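Local coordinates for serine-rich Repeat Adhesion Glycoprotein (Srr1) (Streptococcus agalactiae, PDB 4MBO), which binds fibrinogen as a serine-rich repeat surface glycoprotein, which probably lets the bacterium attach to host tissue, at residues 34-37 / 38-41; 125-128 / 129-132; 179-183 / 184-188. All blocks are in the same frame, centred on the assembly; numbering follows the deposited sequence. Where two conformers were deposited one is given.

Contact 1 of 3, residues 34-37 / 38-41; sequences TVKL and DSSE. With CA (calcium ion), chain E.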
ATOM      1  N   THR A  34      16.207  -3.467   5.398  1.00 20.41           N
ATOM      2  CA  THR A  34      15.347  -3.336   4.211  1.00 19.74           C
ATOM      3  C   THR A  34      13.905  -3.732   4.556  1.00 18.97           C
ATOM      4  O   THR A  34      13.676  -4.800   5.143  1.00 20.29           O
ATOM      5  CB  THR A  34      15.799  -4.273   3.067  1.00 23.42           C
ATOM      6  OG1 THR A  34      17.157  -3.992   2.692  1.00 26.73           O
ATOM      7  CG2 THR A  34      14.937  -4.093   1.852  1.00 24.39           C
ATOM      8  N   VAL A  35      12.931  -2.868   4.241  1.00 16.91           N
ATOM      9  CA  VAL A  35      11.514  -3.227   4.395  1.00 17.42           C
ATOM     10  C   VAL A  35      11.000  -3.675   3.031  1.00 17.77           C
ATOM     11  O   VAL A  35      10.979  -2.893   2.074  1.00 17.35           O
ATOM     12  CB  VAL A  35      10.645  -2.044   4.893  1.00 17.55           C
ATOM     13  CG1 VAL A  35       9.192  -2.467   5.066  1.00 17.00           C
ATOM     14  CG2 VAL A  35      11.140  -1.518   6.212  1.00 17.06           C
ATOM     15  N   LYS A  36      10.589  -4.933   2.951  1.00 17.86           N
ATOM     16  CA  LYS A  36      10.072  -5.528   1.703  1.00 18.57           C
ATOM     17  C   LYS A  36       8.565  -5.348   1.657  1.00 17.68           C
ATOM     18  O   LYS A  36       7.807  -6.164   2.178  1.00 18.11           O
ATOM     19  CB  LYS A  36      10.458  -7.005   1.635  1.00 20.14           C
ATOM     20  CG  LYS A  36      11.961  -7.230   1.706  1.00 22.13           C
ATOM     21  CD  LYS A  36      12.333  -8.710   1.687  1.00 25.21           C
ATOM     22  CE  LYS A  36      13.812  -8.947   1.976  1.00 27.54           C
ATOM     23  NZ  LYS A  36      14.092 -10.372   2.336  1.00 30.52           N
ATOM     24  N   LEU A  37       8.135  -4.298   0.964  1.00 16.69           N
ATOM     25  CA  LEU A  37       6.708  -3.956   0.921  1.00 17.10           C
ATOM     26  C   LEU A  37       5.887  -4.861   0.023  1.00 18.54           C
ATOM     27  O   LEU A  37       4.667  -4.753   0.008  1.00 19.59           O
ATOM     28  CB  LEU A  37       6.499  -2.488   0.561  1.00 16.41           C
ATOM     29  CG  LEU A  37       6.910  -1.503   1.644  1.00 16.16           C
ATOM     30  CD1 LEU A  37       6.715  -0.070   1.172  1.00 16.19           C
ATOM     31  CD2 LEU A  37       6.133  -1.701   2.963  1.00 16.70           C
ATOM     32  N   ASP A  38       6.538  -5.739  -0.731  1.00 18.52           N
ATOM     33  CA  ASP A  38       5.829  -6.732  -1.532  1.00 19.52           C
ATOM     34  C   ASP A  38       5.975  -8.147  -0.930  1.00 19.77           C
ATOM     35  O   ASP A  38       5.617  -9.148  -1.546  1.00 20.67           O
ATOM     36  CB  ASP A  38       6.274  -6.668  -2.989  1.00 20.40           C
ATOM     37  CG  ASP A  38       5.709  -5.460  -3.697  1.00 21.40           C
ATOM     38  OD1 ASP A  38       4.538  -5.114  -3.395  1.00 21.84           O
ATOM     39  OD2 ASP A  38       6.373  -4.904  -4.581  1.00 20.42           O
ATOM     40  N   SER A  39       6.489  -8.181   0.310  1.00 20.24           N
ATOM     41  CA  SER A  39       6.580  -9.396   1.119  1.00 22.15           C
ATOM     42  C   SER A  39       5.893  -9.168   2.483  1.00 21.99           C
ATOM     43  O   SER A  39       6.271  -9.766   3.486  1.00 22.86           O
ATOM     44  CB  SER A  39       8.041  -9.837   1.296  1.00 23.48           C
ATOM     45  OG  SER A  39       8.608 -10.162   0.044  1.00 27.85           O
ATOM     46  N   SER A  40       4.919  -8.271   2.487  0.60 22.40           N
ATOM     47  CA  SER A  40       4.114  -7.975   3.651  0.60 23.88           C
ATOM     48  C   SER A  40       4.961  -7.693   4.912  0.60 22.14           C
ATOM     49  O   SER A  40       4.715  -8.238   5.970  0.60 23.64           O
ATOM     50  CB  SER A  40       3.098  -9.122   3.866  0.60 25.94           C
ATOM     51  OG  SER A  40       1.999  -8.723   4.672  0.60 28.17           O
ATOM     52  N   GLU A  41       5.986  -6.853   4.772  1.00 19.56           N
ATOM     53  CA  GLU A  41       6.800  -6.415   5.916  1.00 19.64           C
ATOM     54  C   GLU A  41       6.423  -5.006   6.407  1.00 18.36           C
ATOM     55  O   GLU A  41       5.861  -4.191   5.667  1.00 17.13           O
ATOM     56  CB  GLU A  41       8.287  -6.460   5.568  1.00 19.30           C
ATOM     57  CG  GLU A  41       8.783  -7.884   5.397  1.00 20.69           C
ATOM     58  CD  GLU A  41      10.283  -8.024   5.284  1.00 22.05           C
ATOM     59  OE1 GLU A  41      10.982  -7.022   4.984  1.00 20.31           O
ATOM     60  OE2 GLU A  41      10.756  -9.171   5.502  1.00 22.88           O
TER
HETATM   61 CA    CA E 704       2.293  -8.742   7.116  1.00 49.39          CA
HETATM   62  O   HOH W   1      13.634  -7.528   5.174  1.00 22.12           O
HETATM   63  O   HOH W   2       3.150  -7.392   0.577  1.00 25.82           O
HETATM   64  O   HOH W   3       2.321  -6.074   6.596  1.00 28.95           O
HETATM   65  O   HOH W   4       0.415 -10.348   6.747  0.50 39.56           O
HETATM   66  O   HOH W   5       3.564 -10.906   7.161  1.00 51.76           O
HETATM   67  O   HOH W   6       1.019  -8.505   9.022  0.50 27.60           O
HETATM   68  O   HOH W   7       3.348  -7.364   8.189  0.50 19.09           O

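Contact 2 of 3, residues 125-128 / 129-132; sequences WPDQ and RIIS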
ATOM      1  N   TRP A 125       4.226   1.537   8.703  1.00 14.44           N
ATOM      2  CA  TRP A 125       4.791   1.257   7.413  1.00 14.03           C
ATOM      3  C   TRP A 125       5.434   2.484   6.782  1.00 13.86           C
ATOM      4  O   TRP A 125       4.910   3.601   6.927  1.00 14.25           O
ATOM      5  CB  TRP A 125       3.667   0.858   6.440  1.00 14.91           C
ATOM      6  CG  TRP A 125       3.085  -0.489   6.601  1.00 15.43           C
ATOM      7  CD1 TRP A 125       3.365  -1.581   5.836  1.00 15.39           C
ATOM      8  CD2 TRP A 125       2.086  -0.889   7.530  1.00 15.60           C
ATOM      9  NE1 TRP A 125       2.615  -2.641   6.243  1.00 16.92           N
ATOM     10  CE2 TRP A 125       1.807  -2.243   7.273  1.00 16.10           C
ATOM     11  CE3 TRP A 125       1.365  -0.218   8.539  1.00 15.75           C
ATOM     12  CZ2 TRP A 125       0.883  -2.976   8.016  1.00 16.63           C
ATOM     13  CZ3 TRP A 125       0.424  -0.948   9.266  1.00 15.99           C
ATOM     14  CH2 TRP A 125       0.192  -2.304   8.993  1.00 17.44           C
ATOM     15  N   PRO A 126       6.562   2.293   6.074  1.00 13.70           N
ATOM     16  CA  PRO A 126       7.013   3.321   5.152  1.00 14.21           C
ATOM     17  C   PRO A 126       5.816   3.619   4.238  1.00 14.95           C
ATOM     18  O   PRO A 126       5.206   2.682   3.672  1.00 16.42           O
ATOM     19  CB  PRO A 126       8.147   2.635   4.379  1.00 14.41           C
ATOM     20  CG  PRO A 126       8.659   1.608   5.347  1.00 15.50           C
ATOM     21  CD  PRO A 126       7.411   1.093   5.995  1.00 14.93           C
ATOM     22  N   ASP A 127       5.442   4.888   4.108  1.00 14.56           N
ATOM     23  CA  ASP A 127       4.217   5.258   3.395  1.00 14.42           C
ATOM     24  C   ASP A 127       4.413   5.051   1.917  1.00 14.48           C
ATOM     25  O   ASP A 127       5.264   5.696   1.295  1.00 14.43           O
ATOM     26  CB  ASP A 127       3.829   6.696   3.760  1.00 15.38           C
ATOM     27  CG  ASP A 127       2.541   7.164   3.147  1.00 17.44           C
ATOM     28  OD1 ASP A 127       2.081   6.622   2.116  1.00 17.33           O
ATOM     29  OD2 ASP A 127       1.951   8.119   3.710  1.00 18.05           O
ATOM     30  N   GLN A 128       3.602   4.159   1.352  1.00 13.62           N
ATOM     31  CA  GLN A 128       3.745   3.778  -0.057  1.00 13.91           C
ATOM     32  C   GLN A 128       3.455   4.874  -1.050  1.00 14.51           C
ATOM     33  O   GLN A 128       3.782   4.732  -2.253  1.00 15.50           O
ATOM     34  CB  GLN A 128       2.910   2.509  -0.374  1.00 14.32           C
ATOM     35  CG  GLN A 128       1.393   2.687  -0.297  1.00 15.05           C
ATOM     36  CD  GLN A 128       0.646   1.447  -0.719  1.00 15.64           C
ATOM     37  OE1 GLN A 128       1.181   0.319  -0.646  1.00 16.69           O
ATOM     38  NE2 GLN A 128      -0.594   1.622  -1.142  1.00 16.01           N
ATOM     39  N   ARG A 129       2.798   5.940  -0.586  1.00 14.89           N
ATOM     40  CA  ARG A 129       2.507   7.088  -1.444  1.00 16.24           C
ATOM     41  C   ARG A 129       3.674   8.075  -1.482  1.00 17.75           C
ATOM     42  O   ARG A 129       3.742   8.898  -2.389  1.00 19.95           O
ATOM     43  CB  ARG A 129       1.256   7.784  -0.917  1.00 17.50           C
ATOM     44  CG  ARG A 129      -0.010   6.956  -1.116  1.00 18.52           C
ATOM     45  CD  ARG A 129      -1.083   7.214  -0.070  1.00 19.87           C
ATOM     46  NE  ARG A 129      -0.688   6.614   1.227  1.00 19.80           N
ATOM     47  CZ  ARG A 129      -1.529   6.084   2.110  1.00 21.18           C
ATOM     48  NH1 ARG A 129      -1.056   5.524   3.226  1.00 21.94           N
ATOM     49  NH2 ARG A 129      -2.832   6.085   1.882  1.00 22.29           N
ATOM     50  N   ILE A 130       4.546   8.002  -0.482  1.00 16.77           N
ATOM     51  CA  ILE A 130       5.695   8.906  -0.304  1.00 16.58           C
ATOM     52  C   ILE A 130       6.973   8.224  -0.768  1.00 17.08           C
ATOM     53  O   ILE A 130       7.674   8.762  -1.622  1.00 19.45           O
ATOM     54  CB  ILE A 130       5.796   9.354   1.149  1.00 17.15           C
ATOM     55  CG1 ILE A 130       4.484  10.047   1.586  1.00 19.07           C
ATOM     56  CG2 ILE A 130       6.997  10.276   1.358  1.00 17.59           C
ATOM     57  CD1 ILE A 130       4.177  11.286   0.799  1.00 20.86           C
ATOM     58  N   ILE A 131       7.290   7.056  -0.214  1.00 14.62           N
ATOM     59  CA  ILE A 131       8.421   6.231  -0.682  1.00 14.61           C
ATOM     60  C   ILE A 131       7.741   5.235  -1.615  1.00 15.14           C
ATOM     61  O   ILE A 131       7.526   4.082  -1.268  1.00 16.36           O
ATOM     62  CB  ILE A 131       9.143   5.535   0.463  1.00 15.22           C
ATOM     63  CG1 ILE A 131       9.577   6.552   1.516  1.00 15.82           C
ATOM     64  CG2 ILE A 131      10.352   4.761  -0.045  1.00 16.26           C
ATOM     65  CD1 ILE A 131      10.119   5.939   2.778  1.00 16.32           C
ATOM     66  N   SER A 132       7.438   5.719  -2.813  1.00 15.94           N
ATOM     67  CA  SER A 132       6.677   4.965  -3.792  1.00 16.37           C
ATOM     68  C   SER A 132       7.515   4.126  -4.767  1.00 17.69           C
ATOM     69  O   SER A 132       6.971   3.423  -5.627  1.00 17.30           O
ATOM     70  CB  SER A 132       5.786   5.933  -4.533  1.00 17.88           C
ATOM     71  OG  SER A 132       6.612   6.844  -5.215  1.00 19.20           O
TER

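Contact 3 of 3, residues 179-183 / 184-188; sequences KLDDE and RQTET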
ATOM      1  N   LYS A 179      -4.348  -1.606  -2.404  1.00 16.80           N
ATOM      2  CA  LYS A 179      -5.324  -0.964  -1.521  1.00 16.87           C
ATOM      3  C   LYS A 179      -6.376  -1.943  -1.086  1.00 18.51           C
ATOM      4  O   LYS A 179      -6.889  -2.723  -1.906  1.00 18.25           O
ATOM      5  CB  LYS A 179      -6.027   0.206  -2.211  1.00 17.56           C
ATOM      6  CG  LYS A 179      -6.739   1.182  -1.279  1.00 19.24           C
ATOM      7  CD  LYS A 179      -5.798   1.965  -0.357  1.00 19.63           C
ATOM      8  CE  LYS A 179      -4.688   2.680  -1.132  1.00 18.95           C
ATOM      9  NZ  LYS A 179      -3.982   3.690  -0.296  1.00 21.01           N
ATOM     10  N   LEU A 180      -6.683  -1.904   0.197  1.00 18.83           N
ATOM     11  CA  LEU A 180      -7.805  -2.636   0.773  1.00 21.99           C
ATOM     12  C   LEU A 180      -8.682  -1.601   1.463  1.00 25.37           C
ATOM     13  O   LEU A 180      -8.257  -0.978   2.422  1.00 23.68           O
ATOM     14  CB  LEU A 180      -7.333  -3.691   1.759  1.00 22.96           C
ATOM     15  CG  LEU A 180      -6.459  -4.831   1.232  1.00 26.20           C
ATOM     16  CD1 LEU A 180      -5.986  -5.702   2.409  1.00 27.71           C
ATOM     17  CD2 LEU A 180      -7.162  -5.660   0.159  1.00 28.82           C
ATOM     18  N   ASP A 181      -9.899  -1.399   0.977  1.00 27.20           N
ATOM     19  CA  ASP A 181     -10.807  -0.389   1.540  1.00 31.03           C
ATOM     20  C   ASP A 181     -11.681  -1.049   2.579  1.00 33.54           C
ATOM     21  O   ASP A 181     -12.479  -1.954   2.260  1.00 33.85           O
ATOM     22  CB  ASP A 181     -11.631   0.244   0.428  1.00 33.66           C
ATOM     23  CG  ASP A 181     -12.441   1.439   0.901  1.00 37.57           C
ATOM     24  OD1 ASP A 181     -12.999   1.391   2.030  1.00 38.16           O
ATOM     25  OD2 ASP A 181     -12.509   2.421   0.126  1.00 39.66           O
ATOM     26  N   ASP A 182     -11.548  -0.565   3.819  0.50 38.10           N
ATOM     27  CA  ASP A 182     -12.250  -1.102   4.972  0.50 41.89           C
ATOM     28  C   ASP A 182     -13.759  -0.931   4.912  0.50 43.53           C
ATOM     29  O   ASP A 182     -14.506  -1.867   5.195  0.50 45.08           O
ATOM     30  CB  ASP A 182     -11.735  -0.439   6.266  0.50 42.87           C
ATOM     31  CG  ASP A 182     -12.008   1.073   6.319  0.50 43.84           C
ATOM     32  OD1 ASP A 182     -11.894   1.760   5.282  0.50 42.16           O
ATOM     33  OD2 ASP A 182     -12.312   1.586   7.417  0.50 50.14           O
ATOM     34  N   GLU A 183     -14.193   0.272   4.551  1.00 44.87           N
ATOM     35  CA  GLU A 183     -15.625   0.614   4.499  1.00 49.72           C
ATOM     36  C   GLU A 183     -16.354  -0.100   3.386  1.00 47.63           C
ATOM     37  O   GLU A 183     -17.422  -0.674   3.599  1.00 48.24           O
ATOM     38  CB  GLU A 183     -15.822   2.127   4.338  1.00 55.04           C
ATOM     39  CG  GLU A 183     -15.250   2.977   5.471  1.00 60.59           C
ATOM     40  CD  GLU A 183     -15.944   2.775   6.807  1.00 68.45           C
ATOM     41  OE1 GLU A 183     -16.946   2.021   6.874  1.00 75.83           O
ATOM     42  OE2 GLU A 183     -15.486   3.394   7.800  1.00 73.09           O
ATOM     43  N   ARG A 184     -15.778  -0.054   2.201  1.00 44.06           N
ATOM     44  CA  ARG A 184     -16.376  -0.674   1.036  1.00 44.91           C
ATOM     45  C   ARG A 184     -16.133  -2.187   0.927  1.00 40.20           C
ATOM     46  O   ARG A 184     -16.786  -2.827   0.136  1.00 37.20           O
ATOM     47  CB  ARG A 184     -15.814   0.004  -0.220  1.00 49.46           C
ATOM     48  CG  ARG A 184     -16.278   1.435  -0.458  1.00 55.86           C
ATOM     49  CD  ARG A 184     -17.276   1.514  -1.604  1.00 63.03           C
ATOM     50  NE  ARG A 184     -16.621   1.204  -2.883  1.00 68.41           N
ATOM     51  CZ  ARG A 184     -17.209   1.252  -4.079  1.00 72.64           C
ATOM     52  NH1 ARG A 184     -16.511   0.948  -5.169  1.00 70.52           N
ATOM     53  NH2 ARG A 184     -18.491   1.603  -4.193  1.00 75.59           N
ATOM     54  N   GLN A 185     -15.191  -2.745   1.704  1.00 36.99           N
ATOM     55  CA  GLN A 185     -14.816  -4.182   1.617  1.00 34.96           C
ATOM     56  C   GLN A 185     -14.383  -4.559   0.202  1.00 30.00           C
ATOM     57  O   GLN A 185     -14.842  -5.557  -0.399  1.00 28.09           O
ATOM     58  CB  GLN A 185     -15.923  -5.092   2.138  1.00 37.84           C
ATOM     59  CG  GLN A 185     -16.029  -5.024   3.661  1.00 41.80           C
ATOM     60  CD  GLN A 185     -14.794  -5.589   4.356  1.00 43.71           C
ATOM     61  OE1 GLN A 185     -14.468  -6.770   4.191  1.00 46.62           O
ATOM     62  NE2 GLN A 185     -14.115  -4.756   5.162  1.00 45.63           N
ATOM     63  N   THR A 186     -13.503  -3.721  -0.343  1.00 27.12           N
ATOM     64  CA  THR A 186     -12.994  -3.941  -1.650  1.00 24.51           C
ATOM     65  C   THR A 186     -11.469  -4.029  -1.641  1.00 21.98           C
ATOM     66  O   THR A 186     -10.838  -3.771  -0.645  1.00 21.17           O
ATOM     67  CB  THR A 186     -13.381  -2.797  -2.628  1.00 25.80           C
ATOM     68  OG1 THR A 186     -12.832  -1.552  -2.168  1.00 27.80           O
ATOM     69  CG2 THR A 186     -14.896  -2.678  -2.801  1.00 29.11           C
ATOM     70  N   GLU A 187     -10.928  -4.451  -2.773  1.00 20.99           N
ATOM     71  CA  GLU A 187      -9.505  -4.440  -3.010  1.00 20.44           C
ATOM     72  C   GLU A 187      -9.259  -3.873  -4.381  1.00 19.42           C
ATOM     73  O   GLU A 187     -10.087  -4.026  -5.304  1.00 19.46           O
ATOM     74  CB  GLU A 187      -8.852  -5.819  -2.877  1.00 23.04           C
ATOM     75  CG  GLU A 187      -9.178  -6.808  -3.944  1.00 23.70           C
ATOM     76  CD  GLU A 187      -8.655  -8.226  -3.673  1.00 25.43           C
ATOM     77  OE1 GLU A 187      -7.930  -8.789  -4.539  1.00 30.37           O
ATOM     78  OE2 GLU A 187      -8.999  -8.794  -2.635  1.00 25.91           O
ATOM     79  N   THR A 188      -8.129  -3.193  -4.509  1.00 17.51           N
ATOM     80  CA  THR A 188      -7.726  -2.627  -5.778  1.00 16.82           C
ATOM     81  C   THR A 188      -6.442  -3.310  -6.217  1.00 15.87           C
ATOM     82  O   THR A 188      -5.415  -3.262  -5.535  1.00 16.77           O
ATOM     83  CB  THR A 188      -7.504  -1.106  -5.696  1.00 17.73           C
ATOM     84  OG1 THR A 188      -8.698  -0.458  -5.216  1.00 20.34           O
ATOM     85  CG2 THR A 188      -7.131  -0.543  -7.051  1.00 18.16           C
TER
HETATM   86  O   HOH W   8     -11.231  -4.131   2.079  0.50 27.20           O

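Contact 1 of 3, residues 34-37 / 38-41
The carboxylate of Glu-41 folds back over the start of the Lys-36 side chain, its OE1 3.4 Å from Lys-36 CB, and the two side chains run side by side in the same direction. With CG of Glu-41 anti to its carbonyl carbon (chi1 -69°) and the chain extended beyond it, OE1 reaches the backbone: Lys-36 N donates to it at 2.9 Å, on its anti side but tilted out of the carboxylate plane. Water 1 lies between the same OE1 and Thr-34 O, within hydrogen-bonding distance of both. The polar ends of Lys-36 and Glu-41 do not pair directly; Lys-36 NZ and Glu-41 OE2 both turn to Ser-30, and NZ also forms a salt bridge with Glu-31. Next along the chain, a type I beta turn runs from Lys-36 to Ser-39. Lys-36 O takes Ser-39 N at 3.0 Å and Glu-41 N at 3.2 Å, from opposite faces of its carbonyl plane, so one oxygen closes the turn and holds the chain beyond it. Ser-40 O binds a calcium ion at 2.7 Å, joined by OG in one of two serine conformers and by five waters. Strand 34-36 edges its sheet beside strand 148-157; Val-35 and Leu-37 pack on Pro-126 and Trp-125 of strand 116-126, respectively, and Asp-38 reaches Arg-176 of strand 169-181 and Tyr-314 of strand 309-316.

Contact 2 of 3, residues 125-128 / 129-132
Asp-127 and Arg-129 make the ionic part of this turn. Asp-127 OD1 receives Arg-129 NE at 2.9 Å in a nearly straight salt bridge, 173° at the hydrogen. The oxygen lies at the edge of the guanidinium and in its plane, yet the carboxylate itself is turned 74° from that plane. A bend at chi3 of Arg-129 brings NE back over the turn, while NH1 goes on to Asp-69 and Gln-71.

The same OD1 also accepts a backbone bond, from Arg-129 N at 2.9 Å. NE comes to its syn side and N to its anti side, N tilted out of the carboxylate plane and NE less so, and two donors from one residue thus fix the rotation of the carboxylate. CG of Asp-127 stands anti to the backbone N (chi1 -177°), which swings the carboxylate forward over the next residues of the chain. An aspartate whose side-chain oxygen takes the NH two residues later forms an Asx turn, here placed where strand 116-126 ends and the chain leaves the Ig-like domain's sheet for the loop leading to strand 139-145.

Among the main-chain bonds, Asp-127 O accepts twice: from Ile-131 N at 2.9 Å, almost in line with the carbonyl, and from Ile-130 N at 3.0 Å, well above the carbonyl plane. Further on, Ser-132 CA makes a CH...O contact with Gln-128 O, which also accepts a hydrogen bond from Ser-243. The side-chain amide of Gln-128 heads away to Asp-245, Arg-176 and Met-178.

In van der Waals contact, Ile-130 CG1 lies 3.8 Å from Asp-127 CG, against the carboxylate. The apolar pair is Ile-131 CD1 and Pro-126 CB, 4.2 Å apart; Pro-126 and Ile-131 both pack on Phe-141 and Val-156.

Contact 3 of 3, residues 179-183 / 184-188
A G1 beta bulge closes the hairpin between strands 169-181 and 186-202, with Gln-185 and Thr-186 both facing Asp-181. Asp-181 N donates to Thr-186 O at 3.0 Å; the protein donors to Asp-181 O, Thr-186 N and Gln-185 N, make weak bonds. Water 8 donates to both Asp-181 O and Thr-186 O, bridging the pair. One step along, Leu-180 and Glu-187 form a non-hydrogen-bonded pair whose side chains run side by side, with Leu-180 CD2 3.5 Å from Glu-187 CB. On the other face Thr-186 OG1 comes within 3.4 Å of Asp-181 CB.

Within the turn, Asp-181 OD1 accepts Arg-184 N at 3.1 Å in a nearly straight bond (176°) that arrives from above the carboxylate plane. With CG opposite the backbone N across the CA-CB bond (chi1 -171°), the carboxylate stands over the bend, where Arg-184 CB packs against its CG. Gln-185 folds its amide back, bent at chi2 (-66°), and NE2 donates to Asp-182 O at 2.9 Å with the oxygen in the amide plane. Beyond the hairpin, Lys-179 NZ pairs with Asp-245, and Glu-187 OE2 with Gln-293 N. The chemistry implies a bend in which side-chain bonds to backbone groups add to the backbone bonds, while the charges of Asp-181 and Arg-184 are not in contact, OD2 standing 5.2 Å from NE.

Contact 2 is the most buried of the three; contacts 1 and 3 are surface turns. Contacts 1 and 2 lie in the Ig-like region and touch, Leu-37 CD2 and Glu-41 O both packing on Trp-125 CD1, while contact 3 belongs to the adhesin C-terminal region. It meets contact 2 across that division where Arg-129 and Lys-179 bring like charges close; Asp-245 forms a salt bridge with Lys-179 and only a long, weak ion pair with Arg-129. Contacts 1 and 3 stay about 9 Å apart at their nearest atoms. In all three a carboxylate takes a backbone NH, but only in contact 2 is it also in a salt bridge across the contact, and only contact 1 binds calcium.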